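Local coordinates for protein excinuclease ABC, subunit A. (Deinococcus radiodurans, PDB 2VF7) that binds DNA, ATP and zinc as an ABC-type ATPase of the UvrA family and probably takes part in recognising damaged DNA for excision repair, at residues A[631-644]-A[664-676]. The protein carries 1 engineered substitution. Numbering follows the deposited sequence.
Sequences RFSFNVKGGRCEHC and CPVCHGTRYNAET. With ZN (zinc ion), chain G.
C641 and C644 of one loop and C664 and C667 of the other bind a single zinc ion, a Cys4 site built from two CxxC pairs; the four sulfurs tie 631-644 to 664-676, with C641 SG at 2.5 Å from the zinc. The second pair also accepts backbone N-H bonds: C667 SG takes those of G669 and R671, as would suit a zinc-bound thiolate, which probably carries negative charge. Beside the metal, V666 lays CG2 over one face of the H643 ring, 3.6 Å from its centroid, a CH-pi contact.

Two backbone bonds form a single bridge between R640 and Y672: C641 N gives a nearly straight bond to R671 O (3.0 Å, 170°), and N673 N reaches G639 O. At G639 any side chain would run into R631 O, so glycine fits there.

The F634 ring meets R671 over one face and the Y672 hydroxyl at its edge. The R671 chain, extended from CG to NE, carries CD and the guanidinium over that face, with CZ 4.6 Å from the centroid in a cation-pi contact; its NH2 bonds to G725 O. The Y672 hydroxyl lies in the plane of the F634 ring and donates to F632 O (2.8 Å), from above the carbonyl plane. A phenylalanine in place of Y672 would probably leave F632 O without this donor and lose the hydroxyl's contact at the edge of the F634 ring.

Polar side chains tie the far end. R631, whose chain bends at chi2 (76°), brings its guanidinium to T676 and N673, the latter bond weak. E675, whose OE2 is hydrogen-bonded to Y627 OH, adds a long salt bridge to R631 NH2, with no N-H pointing at it. N673 OD1 accepts from T676 N nearly along the C=O axis, an Asx motif, and T676 OG1 receives R631 NE in the guanidinium plane at 3.0 Å.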
loop_
_atom_site.group_PDB
_atom_site.type_symbol
_atom_site.label_atom_id
_atom_site.label_comp_id
_atom_site.label_asym_id
_atom_site.label_seq_id
_atom_site.Cartn_x
_atom_site.Cartn_y
_atom_site.Cartn_z
ATOM N N ARG A 631 -39.743 -8.007 9.764
ATOM C CA ARG A 631 -39.433 -7.558 8.409
ATOM C C ARG A 631 -38.663 -6.217 8.382
ATOM O O ARG A 631 -37.977 -5.913 7.425
ATOM C CB ARG A 631 -40.743 -7.429 7.619
ATOM C CG ARG A 631 -40.620 -7.069 6.147
ATOM C CD ARG A 631 -40.166 -8.281 5.339
ATOM N NE ARG A 631 -39.711 -7.909 3.999
ATOM C CZ ARG A 631 -39.667 -8.733 2.971
ATOM N NH1 ARG A 631 -40.052 -9.999 3.098
ATOM N NH2 ARG A 631 -39.254 -8.280 1.800
ATOM N N PHE A 632 -38.802 -5.405 9.432
ATOM C CA PHE A 632 -38.319 -4.030 9.386
ATOM C C PHE A 632 -37.077 -3.868 10.252
ATOM O O PHE A 632 -36.593 -2.758 10.466
ATOM C CB PHE A 632 -39.446 -3.031 9.723
ATOM C CG PHE A 632 -40.660 -3.156 8.822
ATOM C CD1 PHE A 632 -40.705 -2.508 7.590
ATOM C CD2 PHE A 632 -41.746 -3.934 9.199
ATOM C CE1 PHE A 632 -41.820 -2.643 6.734
ATOM C CE2 PHE A 632 -42.872 -4.080 8.346
ATOM C CZ PHE A 632 -42.911 -3.419 7.121
ATOM N N SER A 633 -36.562 -4.994 10.736
ATOM C CA SER A 633 -35.282 -5.034 11.403
ATOM C C SER A 633 -34.175 -5.183 10.357
ATOM O O SER A 633 -34.337 -5.899 9.366
ATOM C CB SER A 633 -35.238 -6.220 12.375
ATOM O OG SER A 633 -34.163 -6.098 13.299
ATOM N N PHE A 634 -33.056 -4.501 10.552
ATOM C CA PHE A 634 -31.874 -4.788 9.736
ATOM C C PHE A 634 -30.916 -5.678 10.520
ATOM O O PHE A 634 -29.781 -5.854 10.112
ATOM C CB PHE A 634 -31.177 -3.501 9.274
ATOM C CG PHE A 634 -30.879 -2.542 10.386
ATOM C CD1 PHE A 634 -29.729 -2.686 11.161
ATOM C CD2 PHE A 634 -31.754 -1.504 10.676
ATOM C CE1 PHE A 634 -29.478 -1.832 12.201
ATOM C CE2 PHE A 634 -31.504 -0.645 11.716
ATOM C CZ PHE A 634 -30.375 -0.795 12.471
ATOM N N ASN A 635 -31.368 -6.237 11.647
ATOM C CA ASN A 635 -30.541 -7.174 12.430
ATOM C C ASN A 635 -30.998 -8.602 12.309
ATOM O O ASN A 635 -30.413 -9.525 12.874
ATOM C CB ASN A 635 -30.403 -6.733 13.884
ATOM C CG ASN A 635 -29.665 -5.446 13.992
ATOM O OD1 ASN A 635 -28.729 -5.228 13.243
ATOM N ND2 ASN A 635 -30.099 -4.560 14.875
ATOM N N VAL A 636 -32.022 -8.777 11.504
ATOM C CA VAL A 636 -32.631 -10.063 11.315
ATOM C C VAL A 636 -32.776 -10.279 9.803
ATOM O O VAL A 636 -33.118 -9.360 9.065
ATOM C CB VAL A 636 -33.979 -10.146 12.124
ATOM C CG1 VAL A 636 -34.920 -11.205 11.588
ATOM C CG2 VAL A 636 -33.693 -10.425 13.596
ATOM N N LYS A 637 -32.482 -11.493 9.362
ATOM C CA LYS A 637 -32.640 -11.902 7.973
ATOM C C LYS A 637 -34.116 -11.830 7.536
ATOM O O LYS A 637 -35.024 -12.057 8.356
ATOM C CB LYS A 637 -32.070 -13.315 7.842
ATOM C CG LYS A 637 -32.405 -14.058 6.604
ATOM C CD LYS A 637 -32.300 -15.568 6.859
ATOM C CE LYS A 637 -33.549 -16.091 7.584
ATOM N NZ LYS A 637 -33.536 -17.562 7.704
ATOM N N GLY A 638 -34.359 -11.486 6.266
ATOM C CA GLY A 638 -35.734 -11.441 5.722
ATOM C C GLY A 638 -36.122 -10.196 4.929
ATOM O O GLY A 638 -36.340 -10.274 3.712
ATOM N N GLY A 639 -36.232 -9.064 5.624
ATOM C CA GLY A 639 -36.546 -7.762 5.000
ATOM C C GLY A 639 -35.366 -6.832 4.691
ATOM O O GLY A 639 -35.514 -5.855 3.945
ATOM N N ARG A 640 -34.200 -7.131 5.268
ATOM C CA ARG A 640 -32.983 -6.345 5.048
ATOM C C ARG A 640 -32.252 -6.712 3.761
ATOM O O ARG A 640 -32.478 -7.778 3.163
ATOM C CB ARG A 640 -32.021 -6.515 6.225
ATOM C CG ARG A 640 -31.637 -7.944 6.527
ATOM C CD ARG A 640 -30.481 -8.006 7.538
ATOM N NE ARG A 640 -29.871 -9.332 7.558
ATOM C CZ ARG A 640 -29.056 -9.776 8.507
ATOM N NH1 ARG A 640 -28.766 -9.024 9.547
ATOM N NH2 ARG A 640 -28.550 -10.990 8.430
ATOM N N CYS A 641 -31.355 -5.831 3.342
ATOM C CA CYS A 641 -30.452 -6.157 2.255
ATOM C C CYS A 641 -29.450 -7.151 2.806
ATOM O O CYS A 641 -28.766 -6.881 3.790
ATOM C CB CYS A 641 -29.751 -4.898 1.767
ATOM S SG CYS A 641 -28.476 -5.223 0.573
ATOM N N GLU A 642 -29.383 -8.316 2.192
ATOM C CA GLU A 642 -28.502 -9.359 2.683
ATOM C C GLU A 642 -27.099 -9.277 2.099
ATOM O O GLU A 642 -26.209 -10.011 2.534
ATOM C CB GLU A 642 -29.099 -10.756 2.455
ATOM C CG GLU A 642 -28.758 -11.730 3.584
ATOM C CD GLU A 642 -29.332 -11.250 4.914
ATOM O OE1 GLU A 642 -30.367 -10.550 4.900
ATOM O OE2 GLU A 642 -28.756 -11.563 5.971
ATOM N N HIS A 643 -26.899 -8.389 1.124
ATOM C CA HIS A 643 -25.570 -8.186 0.535
ATOM C C HIS A 643 -24.619 -7.537 1.554
ATOM O O HIS A 643 -23.431 -7.866 1.613
ATOM C CB HIS A 643 -25.679 -7.345 -0.745
ATOM C CG HIS A 643 -24.368 -7.099 -1.436
ATOM N ND1 HIS A 643 -23.928 -7.867 -2.492
ATOM C CD2 HIS A 643 -23.420 -6.151 -1.240
ATOM C CE1 HIS A 643 -22.760 -7.410 -2.907
ATOM N NE2 HIS A 643 -22.428 -6.372 -2.162
ATOM N N CYS A 644 -25.171 -6.628 2.358
ATOM C CA CYS A 644 -24.443 -5.925 3.422
ATOM C C CYS A 644 -24.980 -6.342 4.775
ATOM O O CYS A 644 -24.559 -5.802 5.784
ATOM C CB CYS A 644 -24.625 -4.423 3.279
ATOM S SG CYS A 644 -26.374 -3.999 3.261
ATOM N N CYS A 664 -23.119 0.378 0.367
ATOM C CA CYS A 664 -23.404 -0.907 -0.251
ATOM C C CYS A 664 -23.797 -0.743 -1.730
ATOM O O CYS A 664 -24.636 0.083 -2.056
ATOM C CB CYS A 664 -24.512 -1.603 0.529
ATOM S SG CYS A 664 -25.055 -3.146 -0.178
ATOM N N PRO A 665 -23.161 -1.517 -2.638
ATOM C CA PRO A 665 -23.465 -1.428 -4.069
ATOM C C PRO A 665 -24.892 -1.844 -4.458
ATOM O O PRO A 665 -25.329 -1.554 -5.562
ATOM C CB PRO A 665 -22.448 -2.379 -4.693
ATOM C CG PRO A 665 -22.067 -3.302 -3.598
ATOM C CD PRO A 665 -22.082 -2.486 -2.373
ATOM N N VAL A 666 -25.616 -2.484 -3.547
ATOM C CA VAL A 666 -26.941 -3.037 -3.848
ATOM C C VAL A 666 -28.096 -2.219 -3.251
ATOM O O VAL A 666 -29.105 -2.006 -3.898
ATOM C CB VAL A 666 -27.048 -4.486 -3.366
ATOM C CG1 VAL A 666 -28.415 -5.071 -3.705
ATOM C CG2 VAL A 666 -25.965 -5.308 -3.980
ATOM N N CYS A 667 -27.971 -1.766 -2.017
ATOM C CA CYS A 667 -29.034 -0.948 -1.450
ATOM C C CYS A 667 -28.612 0.508 -1.402
ATOM O O CYS A 667 -29.447 1.392 -1.202
ATOM C CB CYS A 667 -29.460 -1.459 -0.078
ATOM S SG CYS A 667 -28.206 -1.286 1.171
ATOM N N HIS A 668 -27.320 0.760 -1.597
ATOM C CA HIS A 668 -26.796 2.128 -1.594
ATOM C C HIS A 668 -26.962 2.839 -0.259
ATOM O O HIS A 668 -26.964 4.062 -0.208
ATOM C CB HIS A 668 -27.436 2.974 -2.702
ATOM C CG HIS A 668 -27.219 2.428 -4.075
ATOM N ND1 HIS A 668 -28.172 1.683 -4.737
ATOM C CD2 HIS A 668 -26.154 2.508 -4.909
ATOM C CE1 HIS A 668 -27.706 1.332 -5.923
ATOM N NE2 HIS A 668 -26.484 1.817 -6.052
ATOM N N GLY A 669 -27.093 2.072 0.816
ATOM C CA GLY A 669 -27.153 2.650 2.145
ATOM C C GLY A 669 -28.525 2.685 2.781
ATOM O O GLY A 669 -28.651 3.178 3.886
ATOM N N THR A 670 -29.547 2.191 2.085
ATOM C CA THR A 670 -30.896 2.115 2.655
ATOM C C THR A 670 -31.007 1.025 3.709
ATOM O O THR A 670 -31.706 1.221 4.700
ATOM C CB THR A 670 -32.017 1.955 1.593
ATOM O OG1 THR A 670 -31.995 0.632 1.019
ATOM C CG2 THR A 670 -31.884 3.029 0.482
ATOM N N ARG A 671 -30.266 -0.074 3.523
ATOM C CA ARG A 671 -30.187 -1.233 4.455
ATOM C C ARG A 671 -31.265 -2.314 4.241
ATOM O O ARG A 671 -31.260 -3.338 4.945
ATOM C CB ARG A 671 -30.264 -0.812 5.912
ATOM C CG ARG A 671 -29.125 -0.060 6.514
ATOM C CD ARG A 671 -29.438 0.195 8.017
ATOM N NE ARG A 671 -28.638 1.273 8.604
ATOM C CZ ARG A 671 -27.601 1.105 9.434
ATOM N NH1 ARG A 671 -27.213 -0.108 9.799
ATOM N NH2 ARG A 671 -26.956 2.163 9.921
ATOM N N TYR A 672 -32.179 -2.092 3.292
ATOM C CA TYR A 672 -33.327 -2.982 3.090
ATOM C C TYR A 672 -33.479 -3.369 1.642
ATOM O O TYR A 672 -33.013 -2.640 0.761
ATOM C CB TYR A 672 -34.625 -2.312 3.574
ATOM C CG TYR A 672 -34.653 -2.026 5.062
ATOM C CD1 TYR A 672 -35.134 -2.973 5.963
ATOM C CD2 TYR A 672 -34.165 -0.792 5.578
ATOM C CE1 TYR A 672 -35.150 -2.705 7.342
ATOM C CE2 TYR A 672 -34.178 -0.515 6.958
ATOM C CZ TYR A 672 -34.671 -1.484 7.826
ATOM O OH TYR A 672 -34.704 -1.228 9.174
ATOM N N ASN A 673 -34.120 -4.513 1.385
ATOM C CA ASN A 673 -34.455 -4.883 0.006
ATOM C C ASN A 673 -35.554 -3.966 -0.530
ATOM O O ASN A 673 -36.100 -3.167 0.225
ATOM C CB ASN A 673 -34.735 -6.395 -0.182
ATOM C CG ASN A 673 -35.948 -6.885 0.583
ATOM O OD1 ASN A 673 -36.931 -6.169 0.749
ATOM N ND2 ASN A 673 -35.893 -8.124 1.034
ATOM N N ALA A 674 -35.831 -4.046 -1.830
ATOM C CA ALA A 674 -36.735 -3.122 -2.510
ATOM C C ALA A 674 -38.180 -3.343 -2.113
ATOM O O ALA A 674 -38.975 -2.415 -2.098
ATOM C CB ALA A 674 -36.593 -3.268 -4.022
ATOM N N GLU A 675 -38.519 -4.588 -1.821
ATOM C CA GLU A 675 -39.886 -4.972 -1.504
ATOM C C GLU A 675 -40.302 -4.450 -0.128
ATOM O O GLU A 675 -41.462 -4.114 0.090
ATOM C CB GLU A 675 -40.007 -6.489 -1.580
ATOM C CG GLU A 675 -41.313 -7.039 -1.098
ATOM C CD GLU A 675 -41.349 -8.532 -1.177
ATOM O OE1 GLU A 675 -40.495 -9.096 -1.903
ATOM O OE2 GLU A 675 -42.236 -9.138 -0.529
ATOM N N THR A 676 -39.337 -4.358 0.786
ATOM C CA THR A 676 -39.574 -3.796 2.118
ATOM C C THR A 676 -39.817 -2.278 2.059
ATOM O O THR A 676 -40.531 -1.734 2.893
ATOM C CB THR A 676 -38.403 -4.138 3.064
ATOM O OG1 THR A 676 -38.114 -5.540 2.978
ATOM C CG2 THR A 676 -38.729 -3.791 4.479
HETATM ZN ZN ZN G . -27.068 -3.297 1.157
#